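Local coordinates for protein tyrosinase (Burkholderia thailandensis, PDB 5ZRD) that hydroxylates monophenols and probably oxidises the resulting catechols to quinones at a paired copper centre, as a bacterial tyrosinase active in acid, at residues A[237-248]-A[269-280]. Sequence-based numbering, arbitrary orientation.
With CU (copper (II) ion), chain K.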
loop_
_atom_site.group_PDB
_atom_site.type_symbol
_atom_site.label_atom_id
_atom_site.label_comp_id
_atom_site.label_asym_id
_atom_site.label_seq_id
_atom_site.Cartn_x
_atom_site.Cartn_y
_atom_site.Cartn_z
ATOM N N VAL A 237 43.880 -2.052 -11.998
ATOM C CA VAL A 237 43.473 -1.595 -10.687
ATOM C C VAL A 237 44.636 -0.863 -10.023
ATOM O O VAL A 237 44.400 0.042 -9.245
ATOM C CB VAL A 237 42.980 -2.747 -9.796
ATOM C CG1 VAL A 237 42.545 -2.214 -8.432
ATOM C CG2 VAL A 237 41.858 -3.507 -10.486
ATOM N N TYR A 238 45.869 -1.227 -10.357
ATOM C CA TYR A 238 47.003 -0.538 -9.783
ATOM C C TYR A 238 46.969 0.956 -10.140
ATOM O O TYR A 238 47.011 1.868 -9.233
ATOM C CB TYR A 238 48.306 -1.198 -10.234
ATOM C CG TYR A 238 49.555 -0.518 -9.742
ATOM C CD1 TYR A 238 50.103 0.566 -10.415
ATOM C CD2 TYR A 238 50.193 -0.955 -8.590
ATOM C CE1 TYR A 238 51.265 1.184 -9.957
ATOM C CE2 TYR A 238 51.349 -0.346 -8.122
ATOM C CZ TYR A 238 51.893 0.725 -8.810
ATOM O OH TYR A 238 53.029 1.310 -8.337
ATOM N N ALA A 239 46.884 1.207 -11.443
ATOM C CA ALA A 239 46.735 2.577 -11.953
ATOM C C ALA A 239 45.524 3.275 -11.321
ATOM O O ALA A 239 45.591 4.468 -11.068
ATOM C CB ALA A 239 46.576 2.566 -13.454
ATOM N N LYS A 240 44.396 2.573 -11.186
ATOM C CA LYS A 240 43.197 3.233 -10.690
ATOM C C LYS A 240 43.389 3.665 -9.220
ATOM O O LYS A 240 42.952 4.728 -8.826
ATOM C CB LYS A 240 41.995 2.301 -10.861
ATOM C CG LYS A 240 41.341 2.294 -12.237
ATOM C CD LYS A 240 39.849 2.003 -12.126
ATOM C CE LYS A 240 39.110 1.966 -13.453
ATOM N NZ LYS A 240 38.650 3.317 -13.859
ATOM N N TYR A 241 44.088 2.860 -8.409
ATOM C CA TYR A 241 44.383 3.218 -7.008
ATOM C C TYR A 241 45.342 4.415 -6.944
ATOM O O TYR A 241 45.134 5.329 -6.150
ATOM C CB TYR A 241 44.954 2.019 -6.274
ATOM C CG TYR A 241 43.996 1.163 -5.486
ATOM C CD1 TYR A 241 43.051 1.725 -4.634
ATOM C CD2 TYR A 241 44.115 -0.220 -5.487
ATOM C CE1 TYR A 241 42.188 0.935 -3.885
ATOM C CE2 TYR A 241 43.277 -1.016 -4.724
ATOM C CZ TYR A 241 42.312 -0.441 -3.916
ATOM O OH TYR A 241 41.495 -1.203 -3.127
ATOM N N VAL A 242 46.349 4.441 -7.818
ATOM C CA VAL A 242 47.261 5.597 -7.922
ATOM C C VAL A 242 46.454 6.842 -8.283
ATOM O O VAL A 242 46.546 7.856 -7.589
ATOM C CB VAL A 242 48.419 5.391 -8.920
ATOM C CG1 VAL A 242 49.223 6.670 -9.093
ATOM C CG2 VAL A 242 49.343 4.238 -8.534
ATOM N N ARG A 243 45.593 6.752 -9.288
ATOM C CA ARG A 243 44.727 7.906 -9.673
ATOM C C ARG A 243 43.919 8.438 -8.479
ATOM O O ARG A 243 43.754 9.670 -8.337
ATOM C CB ARG A 243 43.700 7.528 -10.747
ATOM C CG ARG A 243 44.137 7.769 -12.180
ATOM C CD ARG A 243 43.069 8.426 -13.038
ATOM N NE ARG A 243 43.561 8.465 -14.408
ATOM C CZ ARG A 243 44.326 9.432 -14.921
ATOM N NH1 ARG A 243 44.445 10.591 -14.291
ATOM N NH2 ARG A 243 44.962 9.231 -16.068
ATOM N N CYS A 244 43.332 7.540 -7.670
ATOM C CA CYS A 244 42.393 8.016 -6.659
ATOM C C CYS A 244 43.122 8.907 -5.650
ATOM O O CYS A 244 42.501 9.827 -5.120
ATOM C CB CYS A 244 41.626 6.881 -5.994
ATOM S SG CYS A 244 42.496 5.983 -4.682
ATOM N N LEU A 245 44.444 8.727 -5.504
ATOM C CA LEU A 245 45.228 9.482 -4.521
ATOM C C LEU A 245 45.357 10.944 -4.955
ATOM O O LEU A 245 45.673 11.794 -4.125
ATOM C CB LEU A 245 46.606 8.837 -4.321
ATOM C CG LEU A 245 46.586 7.456 -3.658
ATOM C CD1 LEU A 245 47.993 6.944 -3.410
ATOM C CD2 LEU A 245 45.821 7.478 -2.349
ATOM N N SER A 246 45.034 11.238 -6.198
ATOM C CA SER A 246 45.069 12.614 -6.722
ATOM C C SER A 246 43.662 13.224 -6.773
ATOM O O SER A 246 43.495 14.307 -7.333
ATOM C CB SER A 246 45.688 12.660 -8.116
ATOM O OG SER A 246 47.084 12.387 -8.083
ATOM N N ALA A 247 42.637 12.536 -6.320
ATOM C CA ALA A 247 41.309 13.148 -6.446
ATOM C C ALA A 247 41.321 14.486 -5.695
ATOM O O ALA A 247 41.850 14.549 -4.625
ATOM C CB ALA A 247 40.232 12.223 -5.944
ATOM N N PRO A 248 40.790 15.557 -6.305
ATOM C CA PRO A 248 41.033 16.901 -5.784
ATOM C C PRO A 248 40.254 17.299 -4.526
ATOM O O PRO A 248 40.582 18.299 -3.920
ATOM C CB PRO A 248 40.581 17.848 -6.917
ATOM C CG PRO A 248 39.526 17.052 -7.671
ATOM C CD PRO A 248 40.049 15.621 -7.603
ATOM N N LEU A 269 39.778 13.560 -15.640
ATOM C CA LEU A 269 39.126 12.395 -15.083
ATOM C C LEU A 269 39.553 12.262 -13.634
ATOM O O LEU A 269 40.737 12.096 -13.376
ATOM C CB LEU A 269 39.570 11.135 -15.840
ATOM C CG LEU A 269 38.774 10.812 -17.102
ATOM C CD1 LEU A 269 39.217 9.491 -17.719
ATOM C CD2 LEU A 269 37.290 10.774 -16.817
ATOM N N VAL A 270 38.609 12.308 -12.705
ATOM C CA VAL A 270 38.938 11.921 -11.336
ATOM C C VAL A 270 38.439 10.493 -11.078
ATOM O O VAL A 270 37.440 10.045 -11.630
ATOM C CB VAL A 270 38.409 12.917 -10.292
ATOM C CG1 VAL A 270 38.734 14.349 -10.668
ATOM C CG2 VAL A 270 36.945 12.769 -10.054
ATOM N N THR A 271 39.169 9.802 -10.220
ATOM C CA THR A 271 38.848 8.462 -9.814
ATOM C C THR A 271 38.651 8.432 -8.294
ATOM O O THR A 271 39.590 8.704 -7.572
ATOM C CB THR A 271 39.960 7.469 -10.166
ATOM O OG1 THR A 271 40.073 7.478 -11.584
ATOM C CG2 THR A 271 39.662 6.067 -9.670
ATOM N N PRO A 272 37.456 8.063 -7.835
ATOM C CA PRO A 272 37.171 7.881 -6.438
ATOM C C PRO A 272 37.807 6.589 -5.911
ATOM O O PRO A 272 38.021 5.614 -6.662
ATOM C CB PRO A 272 35.645 7.786 -6.353
ATOM C CG PRO A 272 35.236 7.192 -7.693
ATOM C CD PRO A 272 36.351 7.544 -8.647
ATOM N N VAL A 273 38.101 6.570 -4.623
ATOM C CA VAL A 273 38.672 5.365 -4.055
ATOM C C VAL A 273 37.686 4.199 -4.214
ATOM O O VAL A 273 38.099 3.051 -4.261
ATOM C CB VAL A 273 39.077 5.530 -2.579
ATOM C CG1 VAL A 273 37.902 5.797 -1.659
ATOM C CG2 VAL A 273 39.844 4.300 -2.118
ATOM N N GLU A 274 36.388 4.507 -4.286
ATOM C CA GLU A 274 35.342 3.501 -4.413
ATOM C C GLU A 274 35.512 2.649 -5.690
ATOM O O GLU A 274 35.030 1.523 -5.723
ATOM C CB GLU A 274 33.949 4.131 -4.411
ATOM C CG GLU A 274 32.861 3.141 -4.068
ATOM C CD GLU A 274 31.450 3.709 -3.996
ATOM O OE1 GLU A 274 30.497 2.935 -3.589
ATOM O OE2 GLU A 274 31.275 4.887 -4.418
ATOM N N SER A 275 36.144 3.210 -6.712
ATOM C CA SER A 275 36.229 2.598 -8.040
ATOM C C SER A 275 37.155 1.373 -8.025
ATOM O O SER A 275 36.721 0.273 -8.286
ATOM C CB SER A 275 36.614 3.643 -9.075
ATOM O OG SER A 275 36.492 3.140 -10.401
ATOM N N PRO A 276 38.438 1.563 -7.727
ATOM C CA PRO A 276 39.339 0.437 -7.634
ATOM C C PRO A 276 38.891 -0.585 -6.589
ATOM O O PRO A 276 39.106 -1.806 -6.770
ATOM C CB PRO A 276 40.700 1.035 -7.240
ATOM C CG PRO A 276 40.361 2.436 -6.797
ATOM C CD PRO A 276 39.201 2.797 -7.690
ATOM N N HIS A 277 38.255 -0.080 -5.536
ATOM C CA HIS A 277 37.588 -0.909 -4.515
ATOM C C HIS A 277 36.583 -1.858 -5.174
ATOM O O HIS A 277 36.653 -3.063 -4.969
ATOM C CB HIS A 277 36.939 -0.047 -3.431
ATOM C CG HIS A 277 35.702 -0.636 -2.844
ATOM N ND1 HIS A 277 34.460 -0.481 -3.439
ATOM C CD2 HIS A 277 35.480 -1.332 -1.713
ATOM C CE1 HIS A 277 33.530 -1.068 -2.697
ATOM N NE2 HIS A 277 34.116 -1.585 -1.627
ATOM N N ASN A 278 35.664 -1.289 -5.938
ATOM C CA ASN A 278 34.713 -2.044 -6.739
ATOM C C ASN A 278 35.439 -3.138 -7.538
ATOM O O ASN A 278 34.990 -4.306 -7.528
ATOM C CB ASN A 278 33.897 -1.124 -7.641
ATOM C CG ASN A 278 32.860 -0.326 -6.889
ATOM O OD1 ASN A 278 32.762 -0.419 -5.665
ATOM N ND2 ASN A 278 32.086 0.463 -7.612
ATOM N N ASP A 279 36.558 -2.800 -8.175
ATOM C CA ASP A 279 37.293 -3.787 -8.999
ATOM C C ASP A 279 37.682 -5.028 -8.209
ATOM O O ASP A 279 37.545 -6.151 -8.707
ATOM C CB ASP A 279 38.560 -3.172 -9.614
ATOM C CG ASP A 279 38.265 -2.004 -10.575
ATOM O OD1 ASP A 279 37.126 -1.881 -11.113
ATOM O OD2 ASP A 279 39.193 -1.198 -10.792
ATOM N N ILE A 280 38.148 -4.835 -6.973
ATOM C CA ILE A 280 38.723 -5.907 -6.200
ATOM C C ILE A 280 37.571 -6.828 -5.800
ATOM O O ILE A 280 37.708 -8.019 -5.825
ATOM C CB ILE A 280 39.547 -5.382 -4.993
ATOM C CG1 ILE A 280 40.866 -4.709 -5.396
ATOM C CG2 ILE A 280 39.816 -6.469 -3.977
ATOM C CD1 ILE A 280 41.828 -5.579 -6.213
HETATM CU CU CU K . 33.886 -3.178 -0.226
HETATM O O HOH W 1 41.315 11.388 -8.997
#
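P276 lays the edge of its pyrrolidine ring over one face of the Y241 ring, CB standing 3.6 Å from the ring centroid and 13° off its normal, a CH-pi contact. V273 CG2 lies more loosely at the edge of the same ring, while the phenol OH is hydrogen-bonded to E119 beyond the pair. One turn away, V237 spreads its two methyls over the facing side of 274-280: CG1, anti to the backbone N (chi1 -179°), reaches P276 CB and I280 CD1, while CG2 sits 3.4 Å from D279 CB. K240 runs its aliphatic part past the D279 carboxylate, CD lying 3.5 Å from OD2, but K240 NZ stays 5.5 Å from D279 OD2, too far for a salt bridge between the two; D279 bonds instead to S465 and H463. Toward 269-273 the backbones close in, with C244 CA giving a CA-H...O contact of 3.0 Å to T271 O. A water bridges T271 N (2.9 Å) to R243 O, and R243 CD rests against T271 OG1. Helices 237-244 and 274-280 run nearly antiparallel, 155° apart. H277, whose CB points away from 237-248, binds copper through NE2 at 2.1 Å, its ND1 held by E274 O in the ring plane; H281 and H320 complete the three histidines of one of the two coppers in the tyrosinase di-copper helical core.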